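Local coordinates for DUF5751 domain-containing protein (Sulfolobus tokodaii, PDB 2RBG) that is of unknown function but folds as a three-layer alpha/beta protein around a five-stranded parallel sheet and pairs with a second copy of itself, at residues Y3-T8 against S85-L90; L7-V12 against T37-T42; S11-N16 against D95-V100; F41-Y46 against W70-V75; L90-D95 against I118-R123. All blocks are in the same frame, centred on the assembly; numbering follows the deposited sequence.

Contact 1 of 5, residues Y3-T8 against S85-L90; sequences YKNILT and SEVDGL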
# COMPACT_ATOMS: atom_id res chain seq x y z
N TYR A 3 5.00 4.78 19.62
CA TYR A 3 6.31 4.40 19.01
C TYR A 3 7.39 5.42 19.36
O TYR A 3 7.16 6.63 19.29
CB TYR A 3 6.15 4.28 17.49
CG TYR A 3 5.24 3.15 17.07
CD1 TYR A 3 4.04 3.40 16.41
CD2 TYR A 3 5.57 1.82 17.35
CE1 TYR A 3 3.19 2.36 16.04
CE2 TYR A 3 4.73 0.78 16.99
CZ TYR A 3 3.54 1.05 16.33
OH TYR A 3 2.71 0.01 15.98
N LYS A 4 8.57 4.92 19.71
CA LYS A 4 9.69 5.77 20.09
C LYS A 4 10.87 5.68 19.13
O LYS A 4 11.66 6.62 19.03
CB LYS A 4 10.17 5.39 21.50
CG LYS A 4 9.10 5.49 22.58
CD LYS A 4 8.71 6.94 22.86
CE LYS A 4 9.87 7.70 23.49
NZ LYS A 4 9.50 9.11 23.79
N ASN A 5 11.02 4.55 18.45
CA ASN A 5 12.13 4.38 17.50
C ASN A 5 11.73 3.39 16.42
O ASN A 5 11.72 2.18 16.64
CB ASN A 5 13.39 3.91 18.24
CG ASN A 5 14.61 3.88 17.33
OD1 ASN A 5 14.75 4.70 16.43
ND2 ASN A 5 15.51 2.93 17.59
N ILE A 6 11.40 3.93 15.26
CA ILE A 6 10.96 3.14 14.12
C ILE A 6 12.11 2.49 13.34
O ILE A 6 13.08 3.15 12.98
CB ILE A 6 10.16 4.02 13.13
CG1 ILE A 6 9.01 4.72 13.86
CG2 ILE A 6 9.64 3.18 11.97
CD1 ILE A 6 7.99 3.77 14.46
N LEU A 7 11.99 1.18 13.11
CA LEU A 7 13.00 0.48 12.32
C LEU A 7 12.55 0.65 10.87
O LEU A 7 11.47 0.18 10.49
CB LEU A 7 13.03 -1.02 12.65
CG LEU A 7 13.94 -1.85 11.73
CD1 LEU A 7 15.39 -1.41 11.90
CD2 LEU A 7 13.78 -3.33 12.05
N THR A 8 13.36 1.33 10.07
CA THR A 8 13.03 1.55 8.66
C THR A 8 13.98 0.75 7.78
O THR A 8 15.20 0.88 7.89
CB THR A 8 13.13 3.05 8.29
OG1 THR A 8 12.10 3.78 8.98
CG2 THR A 8 12.95 3.24 6.79
N SER A 85 19.40 -3.29 18.99
CA SER A 85 18.68 -2.07 18.64
C SER A 85 17.29 -2.01 19.27
O SER A 85 16.49 -2.93 19.12
CB SER A 85 18.56 -1.95 17.12
OG SER A 85 17.95 -0.73 16.74
N GLU A 86 17.01 -0.91 19.97
CA GLU A 86 15.72 -0.73 20.61
C GLU A 86 14.76 -0.06 19.64
O GLU A 86 14.73 1.17 19.53
CB GLU A 86 15.87 0.11 21.88
CG GLU A 86 14.55 0.59 22.48
CD GLU A 86 13.52 -0.52 22.61
OE1 GLU A 86 13.86 -1.58 23.19
OE2 GLU A 86 12.38 -0.33 22.16
N VAL A 87 13.99 -0.87 18.93
CA VAL A 87 13.00 -0.38 17.97
C VAL A 87 11.63 -0.91 18.35
O VAL A 87 11.52 -1.99 18.94
CB VAL A 87 13.34 -0.83 16.54
CG1 VAL A 87 14.63 -0.17 16.08
CG2 VAL A 87 13.49 -2.34 16.50
N ASP A 88 10.57 -0.17 18.02
CA ASP A 88 9.21 -0.59 18.37
C ASP A 88 8.20 -0.55 17.23
O ASP A 88 7.07 -1.03 17.38
CB ASP A 88 8.68 0.25 19.52
CG ASP A 88 8.93 1.73 19.33
OD1 ASP A 88 9.04 2.18 18.17
OD2 ASP A 88 9.02 2.45 20.35
N GLY A 89 8.59 0.03 16.10
CA GLY A 89 7.70 0.10 14.95
C GLY A 89 8.49 -0.31 13.73
O GLY A 89 9.72 -0.27 13.75
N LEU A 90 7.80 -0.69 12.65
CA LEU A 90 8.49 -1.13 11.44
C LEU A 90 7.94 -0.51 10.16
O LEU A 90 6.73 -0.46 9.96
CB LEU A 90 8.40 -2.65 11.33
CG LEU A 90 8.97 -3.30 10.06
CD1 LEU A 90 10.48 -3.11 10.03
CD2 LEU A 90 8.62 -4.78 10.03
O HOH W 1 18.52 2.28 17.22
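Asp88 holds the backbone of Lys4 and Asn5 where two parallel neighbours of the central sheet, strands 6-11 and 89-94 of an alpha/beta fold, begin. OD2 of Asp88 accepts Lys4 N at 2.6 Å. Asn5 N gives to the other oxygen, Asp88 OD1, at 3.1 Å, so one short carboxylate serves two consecutive amides, each approaching on the syn side but tilted out of its plane. With CG held between its backbone N and carbonyl carbon (chi1 46°), Asp88 brings both oxygens to these amides. Backbone bonds Asp88 N to Asn5 O and Leu7 N to Gly89 O carry the pairing into the strands. Leu7 and Leu90 lie alongside each other, CD2 of Leu7 being 3.9 Å from CD1 of Leu90. Gly89 suits its place because Ile6 CD1 sits 3.7 Å from its CA, leaving little room for a beta carbon. Tyr3 brings its ring edge to Asp88 O. The one side-chain amide bond is Asn5 ND2 to Glu86 O at 2.7 Å, in the amide's own plane but above that of the carbonyl.

Contact 2 of 5, residues L7-V12 against T37-T42; sequences LTLISV and TINVFT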
# COMPACT_ATOMS: atom_id res chain seq x y z
N LEU A 7 11.99 1.18 13.11
CA LEU A 7 13.00 0.48 12.32
C LEU A 7 12.55 0.65 10.87
O LEU A 7 11.47 0.18 10.49
CB LEU A 7 13.03 -1.02 12.65
CG LEU A 7 13.94 -1.85 11.73
CD1 LEU A 7 15.39 -1.41 11.90
CD2 LEU A 7 13.78 -3.33 12.05
N THR A 8 13.36 1.33 10.07
CA THR A 8 13.03 1.55 8.66
C THR A 8 13.98 0.75 7.78
O THR A 8 15.20 0.88 7.89
CB THR A 8 13.13 3.05 8.29
OG1 THR A 8 12.10 3.78 8.98
CG2 THR A 8 12.95 3.24 6.79
N LEU A 9 13.40 -0.09 6.92
CA LEU A 9 14.19 -0.91 6.01
C LEU A 9 13.84 -0.50 4.59
O LEU A 9 12.66 -0.38 4.24
CB LEU A 9 13.86 -2.39 6.21
CG LEU A 9 13.91 -2.92 7.65
CD1 LEU A 9 13.58 -4.41 7.65
CD2 LEU A 9 15.29 -2.68 8.24
N ILE A 10 14.86 -0.30 3.77
CA ILE A 10 14.63 0.08 2.38
C ILE A 10 15.65 -0.51 1.43
O ILE A 10 16.85 -0.54 1.71
CB ILE A 10 14.61 1.62 2.20
CG1 ILE A 10 14.46 1.97 0.71
CG2 ILE A 10 15.89 2.23 2.77
CD1 ILE A 10 14.16 3.45 0.45
N SER A 11 15.16 -0.99 0.30
CA SER A 11 16.01 -1.54 -0.74
C SER A 11 15.39 -1.14 -2.07
O SER A 11 14.37 -1.69 -2.48
CB SER A 11 16.11 -3.06 -0.64
OG SER A 11 17.03 -3.56 -1.60
N VAL A 12 16.00 -0.16 -2.73
CA VAL A 12 15.53 0.33 -4.02
C VAL A 12 16.71 0.67 -4.90
O VAL A 12 17.84 0.77 -4.43
CB VAL A 12 14.67 1.61 -3.87
CG1 VAL A 12 13.40 1.30 -3.08
CG2 VAL A 12 15.47 2.71 -3.18
N THR A 37 15.66 4.46 12.87
CA THR A 37 16.98 3.94 12.51
C THR A 37 16.75 3.35 11.13
O THR A 37 16.04 2.36 10.97
CB THR A 37 17.47 2.88 13.53
OG1 THR A 37 18.72 2.35 13.09
CG2 THR A 37 16.46 1.76 13.70
N ILE A 38 17.33 4.02 10.13
CA ILE A 38 17.17 3.64 8.73
C ILE A 38 18.27 2.72 8.22
O ILE A 38 19.46 3.03 8.33
CB ILE A 38 17.13 4.90 7.86
CG1 ILE A 38 16.07 5.86 8.41
CG2 ILE A 38 16.83 4.54 6.41
CD1 ILE A 38 16.07 7.22 7.74
N ASN A 39 17.86 1.59 7.66
CA ASN A 39 18.79 0.61 7.12
C ASN A 39 18.56 0.46 5.63
O ASN A 39 17.50 0.01 5.19
CB ASN A 39 18.58 -0.73 7.83
CG ASN A 39 18.99 -0.66 9.29
OD1 ASN A 39 20.15 -0.87 9.63
ND2 ASN A 39 18.04 -0.35 10.15
N VAL A 40 19.57 0.84 4.86
CA VAL A 40 19.50 0.81 3.41
C VAL A 40 20.37 -0.29 2.83
O VAL A 40 21.57 -0.35 3.09
CB VAL A 40 19.97 2.16 2.83
CG1 VAL A 40 19.69 2.22 1.34
CG2 VAL A 40 19.30 3.31 3.57
N PHE A 41 19.75 -1.17 2.05
CA PHE A 41 20.47 -2.27 1.42
C PHE A 41 20.76 -1.83 -0.00
O PHE A 41 19.89 -1.86 -0.87
CB PHE A 41 19.59 -3.52 1.50
CG PHE A 41 19.25 -3.90 2.91
CD1 PHE A 41 20.15 -4.62 3.69
CD2 PHE A 41 18.06 -3.46 3.49
CE1 PHE A 41 19.89 -4.89 5.03
CE2 PHE A 41 17.79 -3.73 4.83
CZ PHE A 41 18.70 -4.44 5.60
N THR A 42 21.99 -1.38 -0.21
CA THR A 42 22.41 -0.85 -1.50
C THR A 42 23.92 -1.00 -1.67
O THR A 42 24.63 -1.32 -0.73
CB THR A 42 22.06 0.66 -1.57
OG1 THR A 42 22.48 1.21 -2.82
CG2 THR A 42 22.75 1.41 -0.43
O HOH W 2 20.66 1.03 -4.75
O HOH W 3 18.46 0.61 -1.65
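Leu7 and Asn39 cross at about a right angle, with CD1 of Leu7 only 3.3 Å from ND2 of Asn39. With CG anti to its carbonyl carbon (chi1 -68°), Asn39 turns ND2 to that methyl, while its buried OD1 accepts from Trp70 NE1. On the same face of the sheet Leu9 runs alongside Asn39, its CD2 3.8 Å from Asn39 CB. Leu9 CD2 also comes to the edge of the Phe41 ring. On the other face, branched residues suited to extended chain stand in pairs: Thr8 beside Ile38, and Ile10 beside Val40, whose CG2 atoms are 3.7 Å apart. Four backbone bonds hold the strands in register, Thr8 N to Thr37 O at 3.0 Å being nearly straight (173°). Beyond them, one water accepts from Val12 N and donates to Phe41 O. Two adjacent parallel strands with the connecting helix over one face, here through Tyr20 and Phe17, make a beta-alpha-beta crossover, 6-11, 17-31 and 35-41, in a sheet whose other face is covered from helix 99-107.

Contact 3 of 5, residues S11-N16 against D95-V100; sequences SVNNDN and DDENKV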
# COMPACT_ATOMS: atom_id res chain seq x y z
N SER A 11 15.16 -0.99 0.30
CA SER A 11 16.01 -1.54 -0.74
C SER A 11 15.39 -1.14 -2.07
O SER A 11 14.37 -1.69 -2.48
CB SER A 11 16.11 -3.06 -0.64
OG SER A 11 17.03 -3.56 -1.60
N VAL A 12 16.00 -0.16 -2.73
CA VAL A 12 15.53 0.33 -4.02
C VAL A 12 16.71 0.67 -4.90
O VAL A 12 17.84 0.77 -4.43
CB VAL A 12 14.67 1.61 -3.87
CG1 VAL A 12 13.40 1.30 -3.08
CG2 VAL A 12 15.47 2.71 -3.18
N ASN A 13 16.44 0.86 -6.19
CA ASN A 13 17.48 1.24 -7.14
C ASN A 13 17.84 2.68 -6.82
O ASN A 13 17.03 3.41 -6.24
CB ASN A 13 16.96 1.12 -8.57
CG ASN A 13 16.65 -0.31 -8.97
OD1 ASN A 13 17.53 -1.17 -8.96
ND2 ASN A 13 15.39 -0.57 -9.32
N ASN A 14 19.04 3.11 -7.18
CA ASN A 14 19.49 4.47 -6.90
C ASN A 14 18.56 5.58 -7.36
O ASN A 14 18.43 6.60 -6.68
CB ASN A 14 20.88 4.71 -7.50
CG ASN A 14 21.91 3.72 -7.01
OD1 ASN A 14 21.85 3.26 -5.88
ND2 ASN A 14 22.88 3.41 -7.86
N ASP A 15 17.91 5.40 -8.50
CA ASP A 15 17.02 6.43 -9.03
C ASP A 15 15.76 6.62 -8.19
O ASP A 15 15.02 7.58 -8.39
CB ASP A 15 16.63 6.10 -10.48
CG ASP A 15 15.61 4.98 -10.56
OD1 ASP A 15 15.74 3.99 -9.82
OD2 ASP A 15 14.68 5.09 -11.39
N ASN A 16 15.51 5.71 -7.26
CA ASN A 16 14.32 5.78 -6.42
C ASN A 16 14.53 6.36 -5.02
O ASN A 16 13.56 6.60 -4.30
CB ASN A 16 13.68 4.40 -6.27
CG ASN A 16 12.75 4.06 -7.42
OD1 ASN A 16 11.95 4.89 -7.85
ND2 ASN A 16 12.85 2.83 -7.92
N ASP A 95 11.39 -1.69 -4.32
CA ASP A 95 10.82 -1.57 -5.65
C ASP A 95 10.81 -2.99 -6.20
O ASP A 95 11.33 -3.91 -5.56
CB ASP A 95 11.63 -0.61 -6.56
CG ASP A 95 13.13 -0.76 -6.42
OD1 ASP A 95 13.61 -1.84 -6.01
OD2 ASP A 95 13.84 0.21 -6.76
N ASP A 96 10.22 -3.20 -7.37
CA ASP A 96 10.14 -4.54 -7.95
C ASP A 96 11.46 -5.29 -8.04
O ASP A 96 11.52 -6.48 -7.76
CB ASP A 96 9.49 -4.49 -9.33
CG ASP A 96 8.01 -4.20 -9.27
OD1 ASP A 96 7.31 -4.85 -8.47
OD2 ASP A 96 7.55 -3.34 -10.04
N GLU A 97 12.51 -4.59 -8.43
CA GLU A 97 13.83 -5.20 -8.57
C GLU A 97 14.39 -5.75 -7.26
O GLU A 97 15.26 -6.61 -7.27
CB GLU A 97 14.82 -4.19 -9.16
CG GLU A 97 14.56 -3.81 -10.61
CD GLU A 97 13.18 -3.23 -10.83
OE1 GLU A 97 12.81 -2.28 -10.11
OE2 GLU A 97 12.46 -3.73 -11.73
N ASN A 98 13.87 -5.25 -6.14
CA ASN A 98 14.36 -5.70 -4.84
C ASN A 98 13.29 -6.31 -3.94
O ASN A 98 13.53 -6.54 -2.75
CB ASN A 98 15.01 -4.52 -4.11
CG ASN A 98 16.22 -3.98 -4.85
OD1 ASN A 98 17.27 -4.61 -4.89
ND2 ASN A 98 16.06 -2.81 -5.46
N LYS A 99 12.12 -6.59 -4.50
CA LYS A 99 11.02 -7.16 -3.72
C LYS A 99 11.31 -8.55 -3.15
O LYS A 99 10.98 -8.82 -1.99
CB LYS A 99 9.75 -7.20 -4.57
CG LYS A 99 8.53 -7.72 -3.82
CD LYS A 99 7.24 -7.45 -4.59
CE LYS A 99 7.26 -8.08 -5.97
NZ LYS A 99 6.04 -7.73 -6.75
N VAL A 100 11.90 -9.43 -3.95
CA VAL A 100 12.22 -10.77 -3.46
C VAL A 100 13.22 -10.67 -2.31
O VAL A 100 13.07 -11.32 -1.28
CB VAL A 100 12.83 -11.65 -4.58
CG1 VAL A 100 13.28 -12.99 -4.01
CG2 VAL A 100 11.81 -11.86 -5.69
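Asp95 points its carboxylate into the turn after Val12 and ties together two loops at the C-terminal edge of the parallel sheet. In this Rossmann-like strand order the chains leaving strands 6-11 and 89-94 go to helices on different faces, 17-31 and 99-107, and the contact lies where they part. OD2 of Asp95 accepts twice. Asn13 N comes at 2.7 Å on the syn lone pair, along a nearly straight bond of 165°. Asn16 ND2 takes the anti lone pair of the same oxygen at 3.0 Å, its amide turned 58° from the carboxylate. An aspartate suits the spot, being short enough to stay between the loops while offering several lone pairs.

The other oxygen, Asp95 OD1, receives ND2 of Asn98 at 2.7 Å, also on a syn lone pair, so Asn98 steadies the carboxylate from its own loop. Asn98 sits at the N-cap position of helix 99-107 without a side-chain capping bond, its OD1 instead accepting from Lys72 NZ. Its CB packs against Ser11, 3.3 Å from Ser11 O. Nearby, Asp96 makes a salt bridge with Lys84 of the second subunit.

The Asn13 side chain crosses Asp95 at about a right angle without bonding it. Its ND2 instead makes a weak bond of 3.2 Å to Glu97 OE1, strongly bent at 126°.

Contact 4 of 5, residues F41-Y46 against W70-V75; sequences FTEIQY and WKKNEV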
# COMPACT_ATOMS: atom_id res chain seq x y z
N PHE A 41 19.75 -1.17 2.05
CA PHE A 41 20.47 -2.27 1.42
C PHE A 41 20.76 -1.83 -0.00
O PHE A 41 19.89 -1.86 -0.87
CB PHE A 41 19.59 -3.52 1.50
CG PHE A 41 19.25 -3.90 2.91
CD1 PHE A 41 20.15 -4.62 3.69
CD2 PHE A 41 18.06 -3.46 3.49
CE1 PHE A 41 19.89 -4.89 5.03
CE2 PHE A 41 17.79 -3.73 4.83
CZ PHE A 41 18.70 -4.44 5.60
N THR A 42 21.99 -1.38 -0.21
CA THR A 42 22.41 -0.85 -1.50
C THR A 42 23.92 -1.00 -1.67
O THR A 42 24.63 -1.32 -0.73
CB THR A 42 22.06 0.66 -1.57
OG1 THR A 42 22.48 1.21 -2.82
CG2 THR A 42 22.75 1.41 -0.43
N GLU A 43 24.40 -0.77 -2.89
CA GLU A 43 25.83 -0.86 -3.18
C GLU A 43 26.42 0.55 -3.24
O GLU A 43 27.62 0.73 -3.40
CB GLU A 43 26.05 -1.57 -4.52
CG GLU A 43 25.53 -3.00 -4.57
CD GLU A 43 26.13 -3.88 -3.49
OE1 GLU A 43 27.37 -3.90 -3.36
OE2 GLU A 43 25.36 -4.55 -2.76
N ILE A 44 25.55 1.55 -3.10
CA ILE A 44 25.96 2.95 -3.14
C ILE A 44 26.69 3.35 -1.85
O ILE A 44 26.49 2.74 -0.80
CB ILE A 44 24.72 3.85 -3.35
CG1 ILE A 44 25.10 5.09 -4.17
CG2 ILE A 44 24.12 4.25 -2.01
CD1 ILE A 44 23.90 5.92 -4.59
N GLN A 45 27.53 4.38 -1.93
CA GLN A 45 28.27 4.85 -0.76
C GLN A 45 27.48 5.87 0.05
O GLN A 45 26.63 6.58 -0.49
CB GLN A 45 29.61 5.46 -1.19
CG GLN A 45 30.64 4.45 -1.66
CD GLN A 45 31.10 3.53 -0.55
OE1 GLN A 45 31.62 3.98 0.47
NE2 GLN A 45 30.92 2.22 -0.75
N TYR A 46 27.79 5.95 1.34
CA TYR A 46 27.11 6.86 2.26
C TYR A 46 26.99 8.29 1.72
O TYR A 46 25.89 8.82 1.61
CB TYR A 46 27.85 6.90 3.60
CG TYR A 46 27.07 7.56 4.71
CD1 TYR A 46 26.09 6.85 5.41
CD2 TYR A 46 27.28 8.90 5.04
CE1 TYR A 46 25.35 7.45 6.42
CE2 TYR A 46 26.53 9.51 6.05
CZ TYR A 46 25.57 8.78 6.73
OH TYR A 46 24.82 9.38 7.72
N TRP A 70 23.99 -1.24 3.93
CA TRP A 70 24.44 -2.63 3.89
C TRP A 70 24.45 -3.18 2.48
O TRP A 70 23.49 -3.01 1.74
CB TRP A 70 23.51 -3.52 4.72
CG TRP A 70 23.26 -3.03 6.10
CD1 TRP A 70 22.13 -2.42 6.56
CD2 TRP A 70 24.15 -3.13 7.21
NE1 TRP A 70 22.26 -2.13 7.90
CE2 TRP A 70 23.49 -2.56 8.32
CE3 TRP A 70 25.44 -3.65 7.37
CZ2 TRP A 70 24.09 -2.49 9.59
CZ3 TRP A 70 26.03 -3.58 8.63
CH2 TRP A 70 25.35 -3.01 9.72
N LYS A 71 25.53 -3.85 2.11
CA LYS A 71 25.58 -4.48 0.81
C LYS A 71 24.72 -5.71 1.05
O LYS A 71 24.62 -6.18 2.19
CB LYS A 71 27.01 -4.87 0.44
CG LYS A 71 27.91 -3.68 0.17
CD LYS A 71 29.29 -4.13 -0.28
CE LYS A 71 30.15 -2.94 -0.67
NZ LYS A 71 30.32 -1.98 0.46
N LYS A 72 24.08 -6.24 0.01
CA LYS A 72 23.22 -7.40 0.19
C LYS A 72 23.90 -8.57 0.92
O LYS A 72 23.24 -9.36 1.58
CB LYS A 72 22.68 -7.85 -1.17
CG LYS A 72 21.78 -6.80 -1.81
CD LYS A 72 21.23 -7.25 -3.15
CE LYS A 72 20.35 -6.17 -3.76
NZ LYS A 72 19.81 -6.56 -5.09
N ASN A 73 25.22 -8.65 0.80
CA ASN A 73 25.98 -9.72 1.45
C ASN A 73 26.23 -9.43 2.93
O ASN A 73 26.78 -10.27 3.65
CB ASN A 73 27.31 -9.93 0.73
CG ASN A 73 28.22 -8.72 0.81
OD1 ASN A 73 28.70 -8.36 1.88
ND2 ASN A 73 28.46 -8.08 -0.33
N GLU A 74 25.83 -8.25 3.39
CA GLU A 74 26.04 -7.87 4.79
C GLU A 74 24.75 -7.92 5.61
O GLU A 74 24.71 -7.44 6.74
CB GLU A 74 26.64 -6.47 4.87
CG GLU A 74 27.95 -6.31 4.12
CD GLU A 74 28.51 -4.90 4.21
OE1 GLU A 74 27.74 -3.95 3.97
OE2 GLU A 74 29.71 -4.74 4.50
N VAL A 75 23.71 -8.51 5.04
CA VAL A 75 22.44 -8.61 5.74
C VAL A 75 22.61 -9.32 7.08
O VAL A 75 21.91 -9.02 8.05
CB VAL A 75 21.38 -9.36 4.91
CG1 VAL A 75 20.06 -9.43 5.68
CG2 VAL A 75 21.17 -8.65 3.58
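Phe41 and Trp70 end neighbouring parallel strands, and the carbonyl of Trp70 accepts Thr42 N at 3.0 Å, a bond bent to 134°. Past this point two amides are satisfied within their own loops by side chains. Thr42 OG1 accepts Ile44 N at 3.1 Å, an ST turn that a threonine's short hydroxyl suits, and Glu74 OE1 takes Lys71 N at 2.9 Å, almost straight. Between the two loops, Lys72 N has a weak bond of 3.5 Å to Glu43 OE2. With its chain bent at chi2 (-57°), Glu43 rests its carboxylate on the methylenes of Lys71, OE1 lying 3.6 Å from Lys71 CG, the two charges too far apart for a salt bridge. The Phe41 and Trp70 rings are slid apart, meeting through CE1 of Phe41 and CD1 of Trp70 at 3.7 Å. Replacing Phe41 by an alanine would probably open a gap beside Trp70 and Val75, leaving the indole freer to shift. Phe78 of helix 75-82 meets the Phe41 ring edge-to-face, and Met102 and Ile105 of helix 99-107 pack on it too.

Contact 5 of 5, residues L90-D95 against I118-R123; sequences LLVYCD and IKDFCR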
# COMPACT_ATOMS: atom_id res chain seq x y z
N LEU A 90 7.80 -0.69 12.65
CA LEU A 90 8.49 -1.13 11.44
C LEU A 90 7.94 -0.51 10.16
O LEU A 90 6.73 -0.46 9.96
CB LEU A 90 8.40 -2.65 11.33
CG LEU A 90 8.97 -3.30 10.06
CD1 LEU A 90 10.48 -3.11 10.03
CD2 LEU A 90 8.62 -4.78 10.03
N LEU A 91 8.85 -0.06 9.30
CA LEU A 91 8.51 0.51 8.00
C LEU A 91 9.34 -0.24 6.97
O LEU A 91 10.54 -0.43 7.15
CB LEU A 91 8.84 2.01 7.94
CG LEU A 91 7.93 2.92 8.77
CD1 LEU A 91 8.46 4.35 8.74
CD2 LEU A 91 6.51 2.87 8.21
N VAL A 92 8.69 -0.69 5.89
CA VAL A 92 9.37 -1.45 4.85
C VAL A 92 9.16 -0.85 3.46
O VAL A 92 8.02 -0.58 3.07
CB VAL A 92 8.88 -2.92 4.84
CG1 VAL A 92 9.51 -3.68 3.68
CG2 VAL A 92 9.22 -3.59 6.17
N TYR A 93 10.25 -0.68 2.72
CA TYR A 93 10.18 -0.12 1.37
C TYR A 93 11.07 -0.84 0.37
O TYR A 93 12.21 -1.20 0.69
CB TYR A 93 10.60 1.35 1.37
CG TYR A 93 9.88 2.21 2.37
CD1 TYR A 93 8.69 2.87 2.03
CD2 TYR A 93 10.36 2.35 3.67
CE1 TYR A 93 8.02 3.65 2.96
CE2 TYR A 93 9.70 3.12 4.60
CZ TYR A 93 8.53 3.77 4.24
OH TYR A 93 7.88 4.54 5.18
N CYS A 94 10.56 -1.04 -0.84
CA CYS A 94 11.33 -1.68 -1.90
C CYS A 94 10.67 -1.40 -3.24
O CYS A 94 9.54 -0.91 -3.29
CB CYS A 94 11.41 -3.20 -1.68
SG CYS A 94 9.94 -4.14 -2.25
N ASP A 95 11.39 -1.69 -4.32
CA ASP A 95 10.82 -1.57 -5.65
C ASP A 95 10.81 -2.99 -6.20
O ASP A 95 11.33 -3.91 -5.56
CB ASP A 95 11.63 -0.61 -6.56
CG ASP A 95 13.13 -0.76 -6.42
OD1 ASP A 95 13.61 -1.84 -6.01
OD2 ASP A 95 13.84 0.21 -6.76
N ILE A 118 3.99 -0.73 10.36
CA ILE A 118 3.19 0.48 10.19
C ILE A 118 2.82 0.72 8.73
O ILE A 118 1.68 1.07 8.42
CB ILE A 118 3.96 1.71 10.70
CG1 ILE A 118 4.25 1.56 12.19
CG2 ILE A 118 3.15 2.98 10.44
CD1 ILE A 118 5.15 2.64 12.75
N LYS A 119 3.79 0.54 7.84
CA LYS A 119 3.56 0.73 6.42
C LYS A 119 4.53 -0.15 5.65
O LYS A 119 5.71 -0.22 6.00
CB LYS A 119 3.78 2.20 6.02
CG LYS A 119 3.72 2.47 4.51
CD LYS A 119 2.34 2.20 3.92
CE LYS A 119 2.29 2.45 2.41
NZ LYS A 119 2.38 3.90 2.06
N ASP A 120 4.02 -0.82 4.64
CA ASP A 120 4.84 -1.69 3.80
C ASP A 120 4.60 -1.28 2.35
O ASP A 120 3.57 -1.63 1.78
CB ASP A 120 4.46 -3.16 4.00
CG ASP A 120 5.37 -4.11 3.24
OD1 ASP A 120 5.58 -3.91 2.03
OD2 ASP A 120 5.87 -5.07 3.86
N PHE A 121 5.51 -0.51 1.79
CA PHE A 121 5.38 -0.12 0.39
C PHE A 121 6.38 -1.05 -0.29
O PHE A 121 7.49 -0.65 -0.64
CB PHE A 121 5.80 1.33 0.16
CG PHE A 121 5.45 1.85 -1.21
CD1 PHE A 121 4.18 2.34 -1.47
CD2 PHE A 121 6.38 1.80 -2.24
CE1 PHE A 121 3.84 2.78 -2.74
CE2 PHE A 121 6.04 2.24 -3.52
CZ PHE A 121 4.77 2.73 -3.77
N CYS A 122 5.98 -2.31 -0.45
CA CYS A 122 6.87 -3.29 -1.03
C CYS A 122 6.19 -4.58 -1.46
O CYS A 122 5.99 -4.83 -2.65
CB CYS A 122 7.98 -3.60 -0.03
SG CYS A 122 9.14 -4.90 -0.54
N ARG A 123 5.81 -5.41 -0.49
CA ARG A 123 5.20 -6.70 -0.79
C ARG A 123 3.90 -6.70 -1.59
O ARG A 123 3.65 -7.65 -2.34
CB ARG A 123 5.03 -7.48 0.51
CG ARG A 123 6.37 -7.94 1.08
CD ARG A 123 6.22 -8.69 2.40
NE ARG A 123 5.72 -7.83 3.46
CZ ARG A 123 5.48 -8.23 4.70
NH1 ARG A 123 5.69 -9.50 5.04
NH2 ARG A 123 5.02 -7.38 5.60
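Cys94 and Cys122 join the ends of two parallel strands through a disulfide. From Cys122 outward, CB lies 4.0 Å from Val92 CG1 and approaches Cys94 N. SG, anti to the backbone N (chi1 176°), reaches Cys94 SG, bonded at 2.0 Å with a relaxed torsion of 90° about the S-S bond. Met102 of helix 99-107 packs on Cys122.

Ahead of the disulfide, backbone bonds such as Val92 N to Lys119 O at 3.0 Å hold the strands. Val92 and Asp120 stand alongside on one face, Asp120 OD2 being 3.8 Å from Val92 CB. That oxygen is taken up by Arg123 NE in a salt bridge of 2.8 Å, while Asp120 OD1 accepts Arg123 N at 2.9 Å, an Asx motif closing the strand end. A leucine in place of Asp120 would probably leave the Arg123 guanidinium without its mate and the turn free to loosen.

On the other face Tyr93 CD1 meets Phe121 CB at 3.8 Å, and Tyr93 OH bonds Asp27. Lys119 NZ makes a salt bridge with Asp76 and a hydrogen bond with Asn73 O, both of the second subunit. The pairing is that of the last beta-alpha-beta connection of a Rossmann-like sheet, 117-121 being one of its two outermost strands within the chain.

Overall arrangement
Contacts 1, 2 and 5 pair strands of one parallel sheet, contacts 1 and 2 sharing strand 6-11 and contacts 1 and 5 strand 89-94. Contacts 2 and 5 are buried; contact 2 is largely apolar between backbone bonds, while contact 5 adds a disulfide and charged side chains and faces the second subunit. Contact 1 is partly buried at the N-terminal edge, where a carboxylate grips backbone amides. Contacts 3 and 4 lie at the far edge of the sheet, contact 3 about 22 Å from contact 1 between centres. There loops meet: polar groups dominate contact 3, whereas contact 4 mixes an aromatic pair with polar loop groups, and Lys72 bonded to Asn98 joins the two.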